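Local atomic coordinates of cobalamin biosynthesis protein CobN (Mycobacterium tuberculosis, PDB entry 7C6O), a protein that is the large, catalytic subunit of cobaltochelatase, which inserts cobalt into the corrin ring during cobalamin biosynthesis, with ATP hydrolysis driving the reaction. Residues A370-A375 with V552-K557; P585-F590 with V608-L613. All coordinates share one frame; numbering follows the deposited sequence.

Contact 1 of 2, residues A370-A375 with V552-K557; sequences ALVFSA and VVHLGK
S374, just past strand 370-373, meets H554 of the neighbouring strand. OG of S374 lies in the plane of the imidazole, 2.7 Å from NE2 of H554, in a hydrogen bond that either partner could donate. With CG anti to the backbone N (chi1 -165°), the ring swings back toward the neighbouring strand, and O of V372 sits over the centre of one face. CG1 of V372 touches ND1 of H554 at 3.7 Å. A water extends the join: it accepts from N of S374 and donates to O of L555, 2.6 Å away. On the face carrying L371 and L555 the contact is greasy. CD1 of L371 presses on CG of L555 at 3.6 Å, while CD1 of L555 reaches the F373 ring near CE2 (3.7 Å). Three backbone bonds join the strands, the straightest from N of V553 to O of A370 (2.8 Å, 174°); V372 uses its N and O toward V553 and L555. Behind these, A395 and L398 of helix 391-405 cover the leucines and F373; on the other face Y588 meets the H554 ring with planes at about 45°. The whole is the pairing of neighbouring parallel strands inside a mixed, helix-covered sheet.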
# COMPACT_ATOMS: atom_id res chain seq x y z
N ALA A 370 0.52 -6.84 -23.62
CA ALA A 370 -0.34 -7.80 -22.96
C ALA A 370 -1.27 -7.07 -21.99
O ALA A 370 -0.81 -6.32 -21.13
CB ALA A 370 0.49 -8.85 -22.21
N LEU A 371 -2.57 -7.29 -22.15
CA LEU A 371 -3.60 -6.72 -21.29
C LEU A 371 -4.13 -7.85 -20.41
O LEU A 371 -4.78 -8.77 -20.90
CB LEU A 371 -4.71 -6.08 -22.12
CG LEU A 371 -5.74 -5.19 -21.43
CD1 LEU A 371 -5.06 -3.98 -20.82
CD2 LEU A 371 -6.82 -4.75 -22.42
N VAL A 372 -3.83 -7.79 -19.11
CA VAL A 372 -4.13 -8.88 -18.18
C VAL A 372 -5.25 -8.44 -17.24
O VAL A 372 -5.20 -7.35 -16.66
CB VAL A 372 -2.88 -9.30 -17.39
CG1 VAL A 372 -3.22 -10.43 -16.41
CG2 VAL A 372 -1.78 -9.72 -18.34
N PHE A 373 -6.26 -9.30 -17.08
CA PHE A 373 -7.41 -9.05 -16.23
C PHE A 373 -7.33 -9.92 -14.98
O PHE A 373 -6.97 -11.10 -15.05
CB PHE A 373 -8.72 -9.35 -16.96
CG PHE A 373 -8.99 -8.44 -18.13
CD1 PHE A 373 -8.27 -8.56 -19.31
CD2 PHE A 373 -9.99 -7.48 -18.05
CE1 PHE A 373 -8.53 -7.73 -20.38
CE2 PHE A 373 -10.25 -6.65 -19.12
CZ PHE A 373 -9.52 -6.78 -20.29
N SER A 374 -7.68 -9.33 -13.83
CA SER A 374 -7.80 -10.11 -12.60
C SER A 374 -8.97 -11.09 -12.70
O SER A 374 -9.90 -10.91 -13.49
CB SER A 374 -8.01 -9.18 -11.40
OG SER A 374 -6.98 -8.22 -11.30
N ALA A 375 -8.92 -12.13 -11.88
CA ALA A 375 -9.94 -13.17 -11.88
C ALA A 375 -10.28 -13.56 -10.45
O ALA A 375 -9.61 -13.16 -9.49
CB ALA A 375 -9.48 -14.40 -12.67
N VAL A 552 3.36 -5.06 -20.02
CA VAL A 552 2.13 -5.63 -19.48
C VAL A 552 1.30 -4.49 -18.90
O VAL A 552 1.83 -3.65 -18.17
CB VAL A 552 2.42 -6.70 -18.42
CG1 VAL A 552 1.11 -7.24 -17.83
CG2 VAL A 552 3.25 -7.83 -19.01
N VAL A 553 0.01 -4.47 -19.23
CA VAL A 553 -0.95 -3.58 -18.60
C VAL A 553 -1.92 -4.45 -17.82
O VAL A 553 -2.63 -5.28 -18.40
CB VAL A 553 -1.70 -2.71 -19.63
CG1 VAL A 553 -2.72 -1.82 -18.93
CG2 VAL A 553 -0.72 -1.87 -20.44
N HIS A 554 -1.96 -4.27 -16.50
CA HIS A 554 -2.94 -4.96 -15.66
C HIS A 554 -4.06 -4.01 -15.30
O HIS A 554 -3.80 -2.91 -14.78
CB HIS A 554 -2.30 -5.53 -14.39
CG HIS A 554 -3.17 -6.53 -13.70
ND1 HIS A 554 -2.96 -7.89 -13.79
CD2 HIS A 554 -4.29 -6.37 -12.95
CE1 HIS A 554 -3.89 -8.53 -13.10
NE2 HIS A 554 -4.71 -7.63 -12.59
N LEU A 555 -5.30 -4.43 -15.54
CA LEU A 555 -6.45 -3.53 -15.44
C LEU A 555 -7.08 -3.59 -14.05
O LEU A 555 -7.76 -4.56 -13.71
CB LEU A 555 -7.47 -3.87 -16.52
CG LEU A 555 -7.09 -3.32 -17.89
CD1 LEU A 555 -8.18 -3.60 -18.90
CD2 LEU A 555 -6.80 -1.83 -17.79
N GLY A 556 -6.84 -2.55 -13.25
CA GLY A 556 -7.61 -2.33 -12.04
C GLY A 556 -7.10 -3.09 -10.83
O GLY A 556 -6.31 -4.03 -10.91
N LYS A 557 -7.60 -2.66 -9.67
CA LYS A 557 -7.22 -3.24 -8.38
C LYS A 557 -8.04 -4.49 -8.10
O LYS A 557 -9.27 -4.41 -7.99
CB LYS A 557 -7.42 -2.21 -7.27
CG LYS A 557 -7.14 -2.72 -5.86
CD LYS A 557 -8.40 -3.04 -5.09
CE LYS A 557 -8.08 -3.42 -3.65
NZ LYS A 557 -9.26 -3.96 -2.92
O HOH W 1 -9.14 -6.79 -14.08

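Contact 2 of 2, residues P585-F590 with V608-L613; sequences PLIYPF and VLVDHL
Strands 586-590 and 608-612 run parallel, 22° apart, tied by five backbone hydrogen bonds, from N of V608 to O of L586 (2.8 Å) at one end to N of H612 to O of F590 (2.8 Å) at the other. CA of P589 makes a CA-H...O contact of 3.1 Å with O of V610; its N, which as a proline has no hydrogen to give, faces strand 551-555. L609 carries the side-chain contact on the face with Y588 and F590. Its CD2 lies alongside CB of Y588 at 3.7 Å and approaches CD2 of F590 from an oblique angle at 4.1 Å. D611 belongs to this face too, and its OD1 accepts from N of R840. Within their own strand the two aromatics also meet, CE2 of F590 over the rim of one face of the Y588 ring. Helix 595-604 joins the two strands in a beta-alpha-beta unit and packs on this face through A601, E597 and K602. The phenol OH of Y588 is held by E562 and the backbone N of G559. On the other face, CG2 of I587 lies beside CG2 of V610 at 4.1 Å, under helix 807-815. H612 has CG wedged between its backbone N and carbonyl carbon (chi1 68°), which brings CD2 to 3.4 Å from C of F590, while ND1 donates to O of L613.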
# COMPACT_ATOMS: atom_id res chain seq x y z
N PRO A 585 8.08 -4.69 -18.24
CA PRO A 585 7.47 -3.48 -17.69
C PRO A 585 6.00 -3.72 -17.37
O PRO A 585 5.28 -4.37 -18.13
CB PRO A 585 7.64 -2.45 -18.81
CG PRO A 585 8.80 -2.97 -19.63
CD PRO A 585 8.67 -4.46 -19.57
N LEU A 586 5.56 -3.19 -16.23
CA LEU A 586 4.19 -3.37 -15.76
C LEU A 586 3.55 -2.01 -15.54
O LEU A 586 4.03 -1.21 -14.72
CB LEU A 586 4.16 -4.20 -14.47
CG LEU A 586 2.80 -4.39 -13.78
CD1 LEU A 586 1.80 -5.08 -14.70
CD2 LEU A 586 2.96 -5.17 -12.47
N ILE A 587 2.47 -1.74 -16.27
CA ILE A 587 1.70 -0.51 -16.16
C ILE A 587 0.34 -0.87 -15.59
O ILE A 587 -0.29 -1.82 -16.06
CB ILE A 587 1.58 0.20 -17.52
CG1 ILE A 587 2.98 0.49 -18.07
CG2 ILE A 587 0.77 1.47 -17.40
CD1 ILE A 587 3.01 0.73 -19.56
N TYR A 588 -0.11 -0.13 -14.58
CA TYR A 588 -1.12 -0.62 -13.66
C TYR A 588 -2.10 0.49 -13.29
O TYR A 588 -1.91 1.20 -12.29
CB TYR A 588 -0.45 -1.18 -12.40
CG TYR A 588 -1.12 -2.36 -11.74
CD1 TYR A 588 -2.51 -2.50 -11.71
CD2 TYR A 588 -0.36 -3.34 -11.12
CE1 TYR A 588 -3.11 -3.58 -11.09
CE2 TYR A 588 -0.94 -4.43 -10.50
CZ TYR A 588 -2.31 -4.54 -10.48
OH TYR A 588 -2.88 -5.63 -9.85
N PRO A 589 -3.17 0.67 -14.07
CA PRO A 589 -4.25 1.57 -13.63
C PRO A 589 -4.80 1.13 -12.28
O PRO A 589 -5.07 -0.05 -12.06
CB PRO A 589 -5.29 1.44 -14.75
CG PRO A 589 -4.49 1.02 -15.95
CD PRO A 589 -3.40 0.14 -15.42
N PHE A 590 -4.93 2.09 -11.36
CA PHE A 590 -5.18 1.72 -9.98
C PHE A 590 -6.01 2.78 -9.27
O PHE A 590 -5.76 3.98 -9.43
CB PHE A 590 -3.86 1.51 -9.23
CG PHE A 590 -3.90 0.36 -8.27
CD1 PHE A 590 -4.46 0.51 -7.02
CD2 PHE A 590 -3.39 -0.87 -8.63
CE1 PHE A 590 -4.51 -0.55 -6.14
CE2 PHE A 590 -3.43 -1.94 -7.76
CZ PHE A 590 -3.99 -1.78 -6.51
N VAL A 608 4.44 0.57 -12.56
CA VAL A 608 4.18 1.99 -12.77
C VAL A 608 2.67 2.16 -12.70
O VAL A 608 1.95 1.76 -13.63
CB VAL A 608 4.74 2.49 -14.10
CG1 VAL A 608 4.33 3.95 -14.34
CG2 VAL A 608 6.26 2.35 -14.14
N LEU A 609 2.17 2.72 -11.61
CA LEU A 609 0.74 2.95 -11.48
C LEU A 609 0.31 4.15 -12.32
O LEU A 609 1.07 5.10 -12.52
CB LEU A 609 0.35 3.20 -10.02
CG LEU A 609 0.77 2.17 -8.97
CD1 LEU A 609 0.18 2.54 -7.62
CD2 LEU A 609 0.35 0.76 -9.37
N VAL A 610 -0.92 4.09 -12.83
CA VAL A 610 -1.60 5.25 -13.38
C VAL A 610 -2.92 5.31 -12.62
O VAL A 610 -3.87 4.60 -12.96
CB VAL A 610 -1.84 5.14 -14.89
CG1 VAL A 610 -2.54 6.39 -15.41
CG2 VAL A 610 -0.53 4.93 -15.63
N ASP A 611 -2.98 6.14 -11.58
CA ASP A 611 -4.15 6.03 -10.72
C ASP A 611 -5.36 6.65 -11.40
O ASP A 611 -5.25 7.47 -12.31
CB ASP A 611 -3.89 6.62 -9.33
CG ASP A 611 -3.60 8.11 -9.33
OD1 ASP A 611 -3.74 8.78 -10.36
OD2 ASP A 611 -3.22 8.61 -8.24
N HIS A 612 -6.54 6.21 -10.97
CA HIS A 612 -7.78 6.63 -11.60
C HIS A 612 -8.79 7.07 -10.56
O HIS A 612 -8.69 6.75 -9.37
CB HIS A 612 -8.38 5.52 -12.50
CG HIS A 612 -8.88 4.31 -11.76
ND1 HIS A 612 -10.05 4.32 -11.03
CD2 HIS A 612 -8.38 3.06 -11.66
CE1 HIS A 612 -10.25 3.12 -10.50
NE2 HIS A 612 -9.25 2.34 -10.87
N LEU A 613 -9.79 7.81 -11.03
CA LEU A 613 -10.75 8.46 -10.16
C LEU A 613 -11.63 7.44 -9.44
O LEU A 613 -11.82 6.31 -9.89
CB LEU A 613 -11.61 9.43 -10.98
CG LEU A 613 -12.48 10.43 -10.21
CD1 LEU A 613 -11.61 11.33 -9.34
CD2 LEU A 613 -13.31 11.25 -11.18

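Both contacts are buried and belong to one sheet, in which strands 551-555 and 586-591 are neighbours, so four parallel strands run from 369-373 through to 608-612. N and O of V552 probably hydrogen-bond to O of P585 and N of I587, which makes the seam between contact 1 and contact 2 continuous. The chain distances differ sharply: 370-375 and 552-557 are brought together across 176 intervening residues, 585-590 and 608-613 across one helical crossover. Contact 1 adds a serine-histidine bond and a water bridge through S374, just beyond strand 370-373; contact 2 relies across its strands on backbone bonds and apolar packing, and the polar ends of Y588 and D611 turn to partners outside it.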